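Local atomic coordinates of uncharacterized protein lp_2219 (Lactobacillus plantarum, PDB entry 3HFQ), a protein that is of unknown function but belongs to the lactonase family of seven-bladed beta-propellers, which suggests, without proving, an enzyme acting on lactones. Residues A[132-136]-A[184-188]; A[149-153]-A[216-221]; A[308-313]-A[325-331]. The protein carries 1 engineered substitution. One frame throughout, in Å; residues are numbered along the deposited sequence.

Contact 1 (A[132-136]-A[184-188]); sequences HGPRP and EAGFG
Pro-134 sets the CG corner of its ring against the backbone of Gly-186, with Pro-134 CG 3.5 Å from Gly-186 N. The methyl group of Ala-185 packs beside the same ring, its CB 3.9 Å from Pro-134 CG. The glycine N-H itself is bound to Asp-162 OD2, so the proline rests on a peptide that already has its polar partner. Next along the chain, Arg-135 keeps CG anti to its carbonyl carbon (chi1 -74°) and runs extended to NE, which carries the guanidinium across to the turn. There Gly-186 O lies over one face of the group, 3.0 Å from Arg-135 NH1, where the N-H directions are too poorly aimed for a hydrogen bond. Arg-135 NH1 also comes within 3.1 Å of Gly-186 CA, so any CB at this position would collide with it. Gly-186 occupies the third place of a type II beta turn from Glu-184 to Phe-187, in the loop between two propeller blades; segment 132-136 lies in the preceding inter-blade connection. With apolar packing beside a carbonyl under a cationic face, the contact probably relies on shape and undirected electrostatic attraction.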
ATOM      1  N   HIS A 132      14.720  -3.910  16.403  1.00 14.56           N
ATOM      2  CA  HIS A 132      13.689  -4.886  16.730  1.00 16.58           C
ATOM      3  C   HIS A 132      12.662  -4.251  17.657  1.00 15.83           C
ATOM      4  O   HIS A 132      12.781  -3.075  18.015  1.00 16.33           O
ATOM      5  CB  HIS A 132      14.306  -6.115  17.410  1.00 19.73           C
ATOM      6  CG  HIS A 132      15.066  -5.798  18.660  1.00 27.48           C
ATOM      7  ND1 HIS A 132      16.387  -5.389  18.644  1.00 33.33           N
ATOM      8  CD2 HIS A 132      14.693  -5.805  19.958  1.00 32.44           C
ATOM      9  CE1 HIS A 132      16.786  -5.161  19.880  1.00 39.01           C
ATOM     10  NE2 HIS A 132      15.779  -5.404  20.700  1.00 37.50           N
ATOM     11  N   GLY A 133      11.658  -5.034  18.040  1.00 16.41           N
ATOM     12  CA  GLY A 133      10.617  -4.532  18.919  1.00 19.27           C
ATOM     13  C   GLY A 133      10.198  -5.557  19.956  1.00 16.25           C
ATOM     14  O   GLY A 133      10.717  -6.671  19.962  1.00 16.58           O
ATOM     15  N   PRO A 134       9.251  -5.212  20.844  1.00 15.05           N
ATOM     16  CA  PRO A 134       8.756  -6.099  21.901  1.00 16.61           C
ATOM     17  C   PRO A 134       7.862  -7.248  21.434  1.00 20.65           C
ATOM     18  O   PRO A 134       7.841  -8.310  22.051  1.00 22.32           O
ATOM     19  CB  PRO A 134       8.016  -5.141  22.825  1.00 18.57           C
ATOM     20  CG  PRO A 134       7.437  -4.151  21.854  1.00 18.14           C
ATOM     21  CD  PRO A 134       8.627  -3.879  20.950  1.00 15.75           C
ATOM     22  N   ARG A 135       7.123  -7.035  20.350  1.00 15.88           N
ATOM     23  CA  ARG A 135       6.216  -8.056  19.833  1.00 16.85           C
ATOM     24  C   ARG A 135       6.926  -9.174  19.061  1.00 17.90           C
ATOM     25  O   ARG A 135       7.984  -8.963  18.466  1.00 17.47           O
ATOM     26  CB  ARG A 135       5.144  -7.397  18.952  1.00 15.06           C
ATOM     27  CG  ARG A 135       4.070  -6.617  19.729  1.00 21.20           C
ATOM     28  CD  ARG A 135       3.308  -5.668  18.801  1.00 28.41           C
ATOM     29  NE  ARG A 135       1.951  -5.344  19.244  1.00 34.96           N
ATOM     30  CZ  ARG A 135       1.640  -4.565  20.277  1.00 41.92           C
ATOM     31  NH1 ARG A 135       2.590  -4.004  21.013  1.00 52.87           N
ATOM     32  NH2 ARG A 135       0.366  -4.340  20.570  1.00 39.48           N
ATOM     33  N   PRO A 136       6.343 -10.386  19.063  1.00 18.76           N
ATOM     34  CA  PRO A 136       6.902 -11.556  18.374  1.00 18.86           C
ATOM     35  C   PRO A 136       7.205 -11.294  16.902  1.00 20.98           C
ATOM     36  O   PRO A 136       8.155 -11.845  16.343  1.00 18.86           O
ATOM     37  CB  PRO A 136       5.812 -12.613  18.547  1.00 24.17           C
ATOM     38  CG  PRO A 136       5.164 -12.227  19.842  1.00 25.51           C
ATOM     39  CD  PRO A 136       5.063 -10.724  19.709  1.00 18.88           C
ATOM     40  N   GLU A 184       5.913   4.454  19.852  1.00 14.72           N
ATOM     41  CA  GLU A 184       5.846   3.692  21.095  1.00 20.22           C
ATOM     42  C   GLU A 184       6.095   2.219  20.768  1.00 18.54           C
ATOM     43  O   GLU A 184       5.605   1.706  19.760  1.00 16.40           O
ATOM     44  CB  GLU A 184       4.468   3.851  21.749  1.00 30.52           C
ATOM     45  CG  GLU A 184       4.238   5.184  22.456  1.00 47.15           C
ATOM     46  CD  GLU A 184       4.939   5.272  23.804  1.00 58.63           C
ATOM     47  OE1 GLU A 184       6.187   5.331  23.835  1.00 61.42           O
ATOM     48  OE2 GLU A 184       4.236   5.281  24.836  1.00 62.84           O
ATOM     49  N   ALA A 185       6.857   1.543  21.622  1.00 16.79           N
ATOM     50  CA  ALA A 185       7.186   0.137  21.404  1.00 20.49           C
ATOM     51  C   ALA A 185       5.958  -0.737  21.150  1.00 18.43           C
ATOM     52  O   ALA A 185       5.004  -0.727  21.927  1.00 16.24           O
ATOM     53  CB  ALA A 185       7.972  -0.400  22.598  1.00 19.44           C
ATOM     54  N   GLY A 186       5.993  -1.493  20.055  1.00 14.33           N
ATOM     55  CA  GLY A 186       4.885  -2.373  19.723  1.00 15.37           C
ATOM     56  C   GLY A 186       3.831  -1.776  18.803  1.00 14.58           C
ATOM     57  O   GLY A 186       2.845  -2.436  18.465  1.00 13.14           O
ATOM     58  N   PHE A 187       4.030  -0.527  18.399  1.00 14.75           N
ATOM     59  CA  PHE A 187       3.085   0.142  17.512  1.00 17.53           C
ATOM     60  C   PHE A 187       2.999  -0.612  16.188  1.00 15.08           C
ATOM     61  O   PHE A 187       1.910  -0.808  15.648  1.00 14.50           O
ATOM     62  CB  PHE A 187       3.521   1.594  17.272  1.00 13.53           C
ATOM     63  CG  PHE A 187       2.561   2.391  16.423  1.00 15.45           C
ATOM     64  CD1 PHE A 187       2.765   2.526  15.053  1.00 13.75           C
ATOM     65  CD2 PHE A 187       1.447   3.003  16.997  1.00 17.46           C
ATOM     66  CE1 PHE A 187       1.876   3.261  14.263  1.00 10.99           C
ATOM     67  CE2 PHE A 187       0.552   3.737  16.221  1.00 14.40           C
ATOM     68  CZ  PHE A 187       0.766   3.869  14.849  1.00 13.37           C
ATOM     69  N   GLY A 188       4.154  -1.041  15.683  1.00 11.77           N
ATOM     70  CA  GLY A 188       4.206  -1.778  14.430  1.00  9.64           C
ATOM     71  C   GLY A 188       3.723  -0.985  13.229  1.00 12.72           C
ATOM     72  O   GLY A 188       2.781  -1.407  12.553  1.00 14.07           O
TER

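Contact 2 (A[149-153]-A[216-221]). Engineered in segment 216-221: Thr-218 (natural residue Ala).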
ATOM      1  N   THR A 149       7.329  11.915  -0.047  1.00 12.38           N
ATOM      2  CA  THR A 149       6.706  12.874   0.857  1.00 10.99           C
ATOM      3  C   THR A 149       6.287  14.052  -0.020  1.00 12.01           C
ATOM      4  O   THR A 149       6.663  14.123  -1.187  1.00  9.24           O
ATOM      5  CB  THR A 149       7.700  13.399   1.922  1.00  8.58           C
ATOM      6  OG1 THR A 149       8.778  14.078   1.271  1.00 10.86           O
ATOM      7  CG2 THR A 149       8.253  12.254   2.758  1.00 10.88           C
ATOM      8  N   PRO A 150       5.518  15.001   0.535  1.00 12.91           N
ATOM      9  CA  PRO A 150       5.072  16.165  -0.239  1.00 12.47           C
ATOM     10  C   PRO A 150       6.209  16.939  -0.907  1.00 13.21           C
ATOM     11  O   PRO A 150       6.034  17.479  -1.998  1.00 13.37           O
ATOM     12  CB  PRO A 150       4.331  17.004   0.804  1.00 14.00           C
ATOM     13  CG  PRO A 150       3.755  15.954   1.711  1.00 15.23           C
ATOM     14  CD  PRO A 150       4.935  15.020   1.889  1.00 15.01           C
ATOM     15  N   ASP A 151       7.370  16.986  -0.256  1.00 10.76           N
ATOM     16  CA  ASP A 151       8.517  17.706  -0.804  1.00 12.67           C
ATOM     17  C   ASP A 151       9.523  16.773  -1.475  1.00 15.18           C
ATOM     18  O   ASP A 151      10.701  17.095  -1.621  1.00 13.51           O
ATOM     19  CB  ASP A 151       9.186  18.556   0.287  1.00 16.89           C
ATOM     20  CG  ASP A 151       9.680  17.735   1.459  1.00 15.21           C
ATOM     21  OD1 ASP A 151       9.133  16.639   1.706  1.00 14.75           O
ATOM     22  OD2 ASP A 151      10.608  18.204   2.149  1.00 14.95           O
ATOM     23  N   ASN A 152       9.025  15.610  -1.876  1.00 13.26           N
ATOM     24  CA  ASN A 152       9.796  14.600  -2.585  1.00 10.75           C
ATOM     25  C   ASN A 152      10.970  13.918  -1.895  1.00 10.94           C
ATOM     26  O   ASN A 152      11.936  13.519  -2.546  1.00 12.45           O
ATOM     27  CB  ASN A 152      10.220  15.163  -3.940  1.00 15.37           C
ATOM     28  CG  ASN A 152       9.028  15.416  -4.844  1.00 24.31           C
ATOM     29  OD1 ASN A 152       8.347  14.480  -5.262  1.00 25.23           O
ATOM     30  ND2 ASN A 152       8.758  16.682  -5.131  1.00 24.07           N
ATOM     31  N   ARG A 153      10.887  13.795  -0.575  1.00 10.37           N
ATOM     32  CA  ARG A 153      11.898  13.065   0.167  1.00 10.08           C
ATOM     33  C   ARG A 153      11.242  11.681   0.205  1.00 10.89           C
ATOM     34  O   ARG A 153      10.131  11.522  -0.307  1.00 12.29           O
ATOM     35  CB  ARG A 153      12.069  13.634   1.576  1.00 10.63           C
ATOM     36  CG  ARG A 153      12.545  15.092   1.612  1.00 10.17           C
ATOM     37  CD  ARG A 153      12.720  15.544   3.055  1.00  8.80           C
ATOM     38  NE  ARG A 153      12.726  17.001   3.212  1.00 11.27           N
ATOM     39  CZ  ARG A 153      13.818  17.746   3.369  1.00 15.14           C
ATOM     40  NH1 ARG A 153      15.019  17.187   3.387  1.00 13.68           N
ATOM     41  NH2 ARG A 153      13.702  19.060   3.536  1.00 12.46           N
ATOM     42  N   TYR A 216       3.771  17.040   9.476  1.00 11.03           N
ATOM     43  CA  TYR A 216       5.017  16.983   8.716  1.00 10.50           C
ATOM     44  C   TYR A 216       5.482  18.394   8.374  1.00 12.18           C
ATOM     45  O   TYR A 216       4.681  19.235   7.974  1.00 12.86           O
ATOM     46  CB  TYR A 216       4.813  16.189   7.423  1.00 10.02           C
ATOM     47  CG  TYR A 216       6.057  16.066   6.567  1.00  9.91           C
ATOM     48  CD1 TYR A 216       7.133  15.279   6.976  1.00  9.56           C
ATOM     49  CD2 TYR A 216       6.152  16.730   5.344  1.00 11.31           C
ATOM     50  CE1 TYR A 216       8.274  15.152   6.185  1.00 13.62           C
ATOM     51  CE2 TYR A 216       7.288  16.614   4.546  1.00 14.33           C
ATOM     52  CZ  TYR A 216       8.345  15.820   4.972  1.00 15.57           C
ATOM     53  OH  TYR A 216       9.464  15.687   4.179  1.00 13.03           O
ATOM     54  N   ASP A 217       6.778  18.646   8.532  1.00 15.37           N
ATOM     55  CA  ASP A 217       7.346  19.955   8.219  1.00 12.70           C
ATOM     56  C   ASP A 217       8.352  19.807   7.079  1.00 13.35           C
ATOM     57  O   ASP A 217       9.381  19.150   7.229  1.00 11.23           O
ATOM     58  CB  ASP A 217       8.041  20.539   9.454  1.00 13.08           C
ATOM     59  CG  ASP A 217       8.519  21.967   9.238  1.00 18.61           C
ATOM     60  OD1 ASP A 217       8.356  22.496   8.118  1.00 20.07           O
ATOM     61  OD2 ASP A 217       9.055  22.559  10.195  1.00 22.09           O
ATOM     62  N   THR A 218       8.058  20.418   5.935  1.00 11.12           N
ATOM     63  CA  THR A 218       8.961  20.317   4.796  1.00 14.44           C
ATOM     64  C   THR A 218      10.321  20.951   5.071  1.00 14.20           C
ATOM     65  O   THR A 218      11.325  20.547   4.490  1.00 16.07           O
ATOM     66  CB  THR A 218       8.350  20.961   3.543  1.00 21.35           C
ATOM     67  OG1 THR A 218       8.056  22.340   3.805  1.00 21.10           O
ATOM     68  CG2 THR A 218       7.072  20.237   3.153  1.00 24.80           C
ATOM     69  N   GLN A 219      10.359  21.935   5.964  1.00 16.23           N
ATOM     70  CA  GLN A 219      11.621  22.599   6.285  1.00 18.27           C
ATOM     71  C   GLN A 219      12.598  21.681   7.015  1.00 17.44           C
ATOM     72  O   GLN A 219      13.809  21.760   6.799  1.00 18.04           O
ATOM     73  CB  GLN A 219      11.372  23.860   7.122  1.00 21.88           C
ATOM     74  CG  GLN A 219      10.554  24.927   6.400  1.00 33.22           C
ATOM     75  CD  GLN A 219      10.657  26.295   7.054  1.00 49.77           C
ATOM     76  OE1 GLN A 219      10.436  26.441   8.258  1.00 55.92           O
ATOM     77  NE2 GLN A 219      10.990  27.308   6.259  1.00 52.28           N
ATOM     78  N   THR A 220      12.079  20.805   7.873  1.00 13.96           N
ATOM     79  CA  THR A 220      12.930  19.882   8.620  1.00 15.63           C
ATOM     80  C   THR A 220      12.879  18.466   8.059  1.00 15.75           C
ATOM     81  O   THR A 220      13.726  17.638   8.384  1.00 16.00           O
ATOM     82  CB  THR A 220      12.513  19.785  10.105  1.00 18.17           C
ATOM     83  OG1 THR A 220      11.184  19.252  10.194  1.00 16.41           O
ATOM     84  CG2 THR A 220      12.566  21.155  10.774  1.00 17.82           C
ATOM     85  N   GLY A 221      11.887  18.191   7.219  1.00 14.64           N
ATOM     86  CA  GLY A 221      11.754  16.852   6.676  1.00 16.22           C
ATOM     87  C   GLY A 221      11.502  15.883   7.818  1.00 15.95           C
ATOM     88  O   GLY A 221      11.909  14.725   7.763  1.00 17.48           O
TER
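Arg-153 reaches from the turn of one hairpin across to the Tyr-216 hydroxyl and the backbone of segment 216-221. Its CG leaves CB anti to the carbonyl carbon (chi1 -62°), and from CG to NE the chain is extended. CG barely grazes the tyrosine, whereas Arg-153 CD lies 3.4 Å from Tyr-216 OH. Arg-153 NE makes a salt bridge with Asp-151, 2.7 Å from Asp-151 OD2, on the syn side but tilted out of the carboxylate plane. One face of the guanidinium is covered by Gly-221 CA, where a side chain would run into NE. At the tip, Arg-153 NH2 donates to Thr-218 O over 3.0 Å, meeting the carbonyl nearly head-on, while NH1 binds Asn-168 OD1. The two segments belong to neighbouring four-stranded blades of the propeller: 149-153 holds the type I turn Thr-149 to Asn-152 between strands 143-148 and 154-158; segment 216-221 runs from the end of strand 210-217 into the turn, with an Asx turn at Asp-217, that leads to strand 222-230. The arginine is steadied by Asp-151, whose other oxygen, OD1, takes two donors. Tyr-216 OH gives Asp-151 OD1 a 2.7 Å bond near the plane of the phenol ring, with the carboxylate turned 69° from that ring, and Thr-149 OG1 adds a 2.6 Å bond to the same Asp-151 OD1. Thr-149 OG1 in turn accepts the backbone N-H of Arg-153. Pro-150 CD rests obliquely by the ring at Tyr-216 CE2, and the methyl of Thr-218, an engineered residue, packs 3.9 Å from CG2 to Asp-151 CB.

Contact 3 (A[308-313]-A[325-331]); sequences DNATLY and LQKDVTV
Leu-312 faces two residues of the partner strand at once, Leu-325 and Gln-326, whose backbone N atoms both donate to Leu-312 O. In this classic beta bulge the side chain of Leu-325 points toward the partner strand, and Leu-325 CD1 lies 4.0 Å from Leu-312 CD2, the two leucines crossing at a slant. The methyl of Thr-311 fits close to the neighbouring carbonyl, with Thr-311 CG2 3.3 Å from Gln-326 O, and also sits over the rim of one face of the Tyr-313 ring. The strands form the outer hairpin of a propeller blade, antiparallel, their segment axes 139° apart. On the face shared with Leu-312, the short Ala-310 lets Val-331 come close, Val-331 CG2 lying 4.0 Å from Ala-310 CB. Between Ala-310 and Leu-312, where the register shifts by one, a water donates to Thr-311 OG1 and accepts from Asp-328 N; Thr-311 OG1 also bonds to Thr-283 O. On the other face Asn-309 reaches out and the end of Asp-328 comes round beside it, their flat groups 20° apart, and Asn-309 ND2 donates 3.1 Å to Asp-328 OD1. With an alanine here, Asp-328 would probably lose this donor and Thr-307 OG1 its partner, the asparagine OD1.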
ATOM      1  N   ASP A 308     -10.377 -15.314  -1.261  1.00 11.99           N
ATOM      2  CA  ASP A 308     -10.311 -15.130  -2.706  1.00 12.86           C
ATOM      3  C   ASP A 308     -11.460 -14.321  -3.299  1.00 13.03           C
ATOM      4  O   ASP A 308     -11.969 -14.667  -4.363  1.00 13.28           O
ATOM      5  CB  ASP A 308     -10.281 -16.497  -3.396  1.00 16.23           C
ATOM      6  CG  ASP A 308      -9.176 -17.387  -2.879  1.00 22.30           C
ATOM      7  OD1 ASP A 308      -9.465 -18.556  -2.548  1.00 28.63           O
ATOM      8  OD2 ASP A 308      -8.019 -16.925  -2.805  1.00 15.89           O
ATOM      9  N   ASN A 309     -11.876 -13.257  -2.626  1.00 10.44           N
ATOM     10  CA  ASN A 309     -12.963 -12.450  -3.166  1.00 12.56           C
ATOM     11  C   ASN A 309     -12.761 -10.957  -2.991  1.00 15.36           C
ATOM     12  O   ASN A 309     -12.088 -10.511  -2.068  1.00 12.75           O
ATOM     13  CB  ASN A 309     -14.314 -12.868  -2.563  1.00 12.27           C
ATOM     14  CG  ASN A 309     -14.252 -13.111  -1.062  1.00 14.51           C
ATOM     15  OD1 ASN A 309     -13.273 -12.780  -0.397  1.00 15.50           O
ATOM     16  ND2 ASN A 309     -15.321 -13.690  -0.521  1.00 15.16           N
ATOM     17  N   ALA A 310     -13.341 -10.195  -3.910  1.00 13.46           N
ATOM     18  CA  ALA A 310     -13.256  -8.747  -3.879  1.00 11.29           C
ATOM     19  C   ALA A 310     -14.660  -8.229  -3.600  1.00 12.52           C
ATOM     20  O   ALA A 310     -15.650  -8.901  -3.904  1.00 11.36           O
ATOM     21  CB  ALA A 310     -12.747  -8.219  -5.216  1.00 11.66           C
ATOM     22  N   THR A 311     -14.741  -7.040  -3.021  1.00  8.52           N
ATOM     23  CA  THR A 311     -16.024  -6.440  -2.681  1.00  9.78           C
ATOM     24  C   THR A 311     -16.090  -5.010  -3.188  1.00 14.19           C
ATOM     25  O   THR A 311     -15.110  -4.265  -3.101  1.00 13.44           O
ATOM     26  CB  THR A 311     -16.235  -6.444  -1.154  1.00 10.05           C
ATOM     27  OG1 THR A 311     -16.119  -7.786  -0.663  1.00 14.17           O
ATOM     28  CG2 THR A 311     -17.612  -5.898  -0.794  1.00 11.16           C
ATOM     29  N   LEU A 312     -17.248  -4.635  -3.722  1.00  8.42           N
ATOM     30  CA  LEU A 312     -17.457  -3.291  -4.249  1.00  9.63           C
ATOM     31  C   LEU A 312     -18.423  -2.512  -3.367  1.00 12.34           C
ATOM     32  O   LEU A 312     -19.487  -3.020  -3.004  1.00 11.73           O
ATOM     33  CB  LEU A 312     -18.032  -3.354  -5.671  1.00 12.56           C
ATOM     34  CG  LEU A 312     -18.433  -2.004  -6.279  1.00 13.79           C
ATOM     35  CD1 LEU A 312     -17.188  -1.172  -6.549  1.00 10.88           C
ATOM     36  CD2 LEU A 312     -19.206  -2.217  -7.571  1.00 12.79           C
ATOM     37  N   TYR A 313     -18.045  -1.282  -3.029  1.00 12.74           N
ATOM     38  CA  TYR A 313     -18.884  -0.404  -2.217  1.00 11.04           C
ATOM     39  C   TYR A 313     -19.172   0.875  -2.968  1.00 12.31           C
ATOM     40  O   TYR A 313     -18.398   1.292  -3.830  1.00 10.02           O
ATOM     41  CB  TYR A 313     -18.192   0.056  -0.929  1.00 10.06           C
ATOM     42  CG  TYR A 313     -17.695  -1.011  -0.008  1.00 12.85           C
ATOM     43  CD1 TYR A 313     -16.365  -1.425  -0.054  1.00 14.13           C
ATOM     44  CD2 TYR A 313     -18.527  -1.554   0.972  1.00 14.15           C
ATOM     45  CE1 TYR A 313     -15.874  -2.355   0.847  1.00 19.72           C
ATOM     46  CE2 TYR A 313     -18.047  -2.489   1.878  1.00 13.61           C
ATOM     47  CZ  TYR A 313     -16.716  -2.876   1.816  1.00 18.47           C
ATOM     48  OH  TYR A 313     -16.215  -3.772   2.725  1.00 22.93           O
ATOM     49  N   LEU A 325     -22.351  -2.996  -2.445  1.00 13.73           N
ATOM     50  CA  LEU A 325     -22.971  -3.059  -3.766  1.00 12.73           C
ATOM     51  C   LEU A 325     -22.860  -4.476  -4.310  1.00 16.06           C
ATOM     52  O   LEU A 325     -23.836  -5.048  -4.794  1.00 12.89           O
ATOM     53  CB  LEU A 325     -22.292  -2.092  -4.744  1.00 12.28           C
ATOM     54  CG  LEU A 325     -22.663  -0.611  -4.649  1.00  8.08           C
ATOM     55  CD1 LEU A 325     -21.850   0.175  -5.672  1.00 13.07           C
ATOM     56  CD2 LEU A 325     -24.162  -0.433  -4.910  1.00 11.66           C
ATOM     57  N   GLN A 326     -21.662  -5.046  -4.229  1.00 10.81           N
ATOM     58  CA  GLN A 326     -21.449  -6.398  -4.728  1.00 12.60           C
ATOM     59  C   GLN A 326     -20.318  -7.081  -3.973  1.00 14.54           C
ATOM     60  O   GLN A 326     -19.327  -6.447  -3.606  1.00 12.68           O
ATOM     61  CB  GLN A 326     -21.127  -6.357  -6.225  1.00 13.29           C
ATOM     62  CG  GLN A 326     -20.946  -7.726  -6.879  1.00 15.06           C
ATOM     63  CD  GLN A 326     -20.583  -7.616  -8.349  1.00 20.06           C
ATOM     64  OE1 GLN A 326     -20.292  -6.528  -8.847  1.00 18.65           O
ATOM     65  NE2 GLN A 326     -20.587  -8.747  -9.048  1.00 19.19           N
ATOM     66  N   LYS A 327     -20.481  -8.375  -3.733  1.00 15.56           N
ATOM     67  CA  LYS A 327     -19.471  -9.150  -3.029  1.00 14.27           C
ATOM     68  C   LYS A 327     -19.213 -10.450  -3.770  1.00 15.82           C
ATOM     69  O   LYS A 327     -19.866 -10.759  -4.768  1.00 13.60           O
ATOM     70  CB  LYS A 327     -19.929  -9.465  -1.600  1.00 14.07           C
ATOM     71  CG  LYS A 327     -21.153 -10.379  -1.509  1.00 16.38           C
ATOM     72  CD  LYS A 327     -21.485 -10.721  -0.057  1.00 21.10           C
ATOM     73  CE  LYS A 327     -22.698 -11.647   0.044  1.00 21.81           C
ATOM     74  NZ  LYS A 327     -22.995 -12.026   1.457  1.00 30.35           N
ATOM     75  N   ASP A 328     -18.243 -11.202  -3.271  1.00 16.10           N
ATOM     76  CA  ASP A 328     -17.881 -12.486  -3.838  1.00 15.62           C
ATOM     77  C   ASP A 328     -17.419 -12.489  -5.288  1.00 12.17           C
ATOM     78  O   ASP A 328     -17.712 -13.424  -6.030  1.00 13.72           O
ATOM     79  CB  ASP A 328     -19.030 -13.480  -3.648  1.00 19.79           C
ATOM     80  CG  ASP A 328     -19.275 -13.800  -2.187  1.00 26.54           C
ATOM     81  OD1 ASP A 328     -18.284 -13.882  -1.431  1.00 28.56           O
ATOM     82  OD2 ASP A 328     -20.447 -13.979  -1.792  1.00 23.48           O
ATOM     83  N   VAL A 329     -16.706 -11.441  -5.692  1.00 15.52           N
ATOM     84  CA  VAL A 329     -16.151 -11.382  -7.039  1.00 15.01           C
ATOM     85  C   VAL A 329     -14.831 -12.126  -6.871  1.00 15.15           C
ATOM     86  O   VAL A 329     -13.983 -11.718  -6.082  1.00 13.36           O
ATOM     87  CB  VAL A 329     -15.859  -9.940  -7.484  1.00 14.11           C
ATOM     88  CG1 VAL A 329     -15.146  -9.953  -8.832  1.00 14.11           C
ATOM     89  CG2 VAL A 329     -17.159  -9.150  -7.576  1.00 14.75           C
ATOM     90  N   THR A 330     -14.653 -13.216  -7.606  1.00 14.81           N
ATOM     91  CA  THR A 330     -13.447 -14.016  -7.454  1.00 12.61           C
ATOM     92  C   THR A 330     -12.130 -13.431  -7.966  1.00 10.65           C
ATOM     93  O   THR A 330     -11.977 -13.119  -9.148  1.00 11.57           O
ATOM     94  CB  THR A 330     -13.639 -15.419  -8.075  1.00 19.47           C
ATOM     95  OG1 THR A 330     -14.798 -16.035  -7.502  1.00 22.39           O
ATOM     96  CG2 THR A 330     -12.424 -16.302  -7.791  1.00 18.54           C
ATOM     97  N   VAL A 331     -11.189 -13.291  -7.039  1.00  8.91           N
ATOM     98  CA  VAL A 331      -9.841 -12.803  -7.308  1.00 10.85           C
ATOM     99  C   VAL A 331      -8.993 -13.678  -6.398  1.00 13.01           C
ATOM    100  O   VAL A 331      -8.952 -13.466  -5.185  1.00 12.67           O
ATOM    101  CB  VAL A 331      -9.638 -11.331  -6.885  1.00 12.99           C
ATOM    102  CG1 VAL A 331      -8.165 -10.951  -7.058  1.00 13.93           C
ATOM    103  CG2 VAL A 331     -10.514 -10.411  -7.725  1.00 12.49           C
TER
HETATM  104  O   HOH W   1     -16.455 -10.517  -1.093  1.00 12.24           O

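Contacts 1 and 2 link neighbouring parts of the propeller, their centres 26 Å apart and nearest atoms about 15 Å apart. Their segments alternate along the chain, in the order 132-136, 149-153, 184-188, 216-221: contact 1 joins the loops leading into two successive blades, contact 2 the hairpin turns of those blades, whose first strands are 143-148 and 189-194. Contact 3 follows later; its centre lies 33 Å from that of contact 1 and 37 Å from that of contact 2, opposite contact 2 across the chain's centre. Thus two contacts join successive blades or their entry loops, while the third lies within the outer hairpin of the blade that precedes strand 334-339, which completes the N-terminal blade beside strand 2-9.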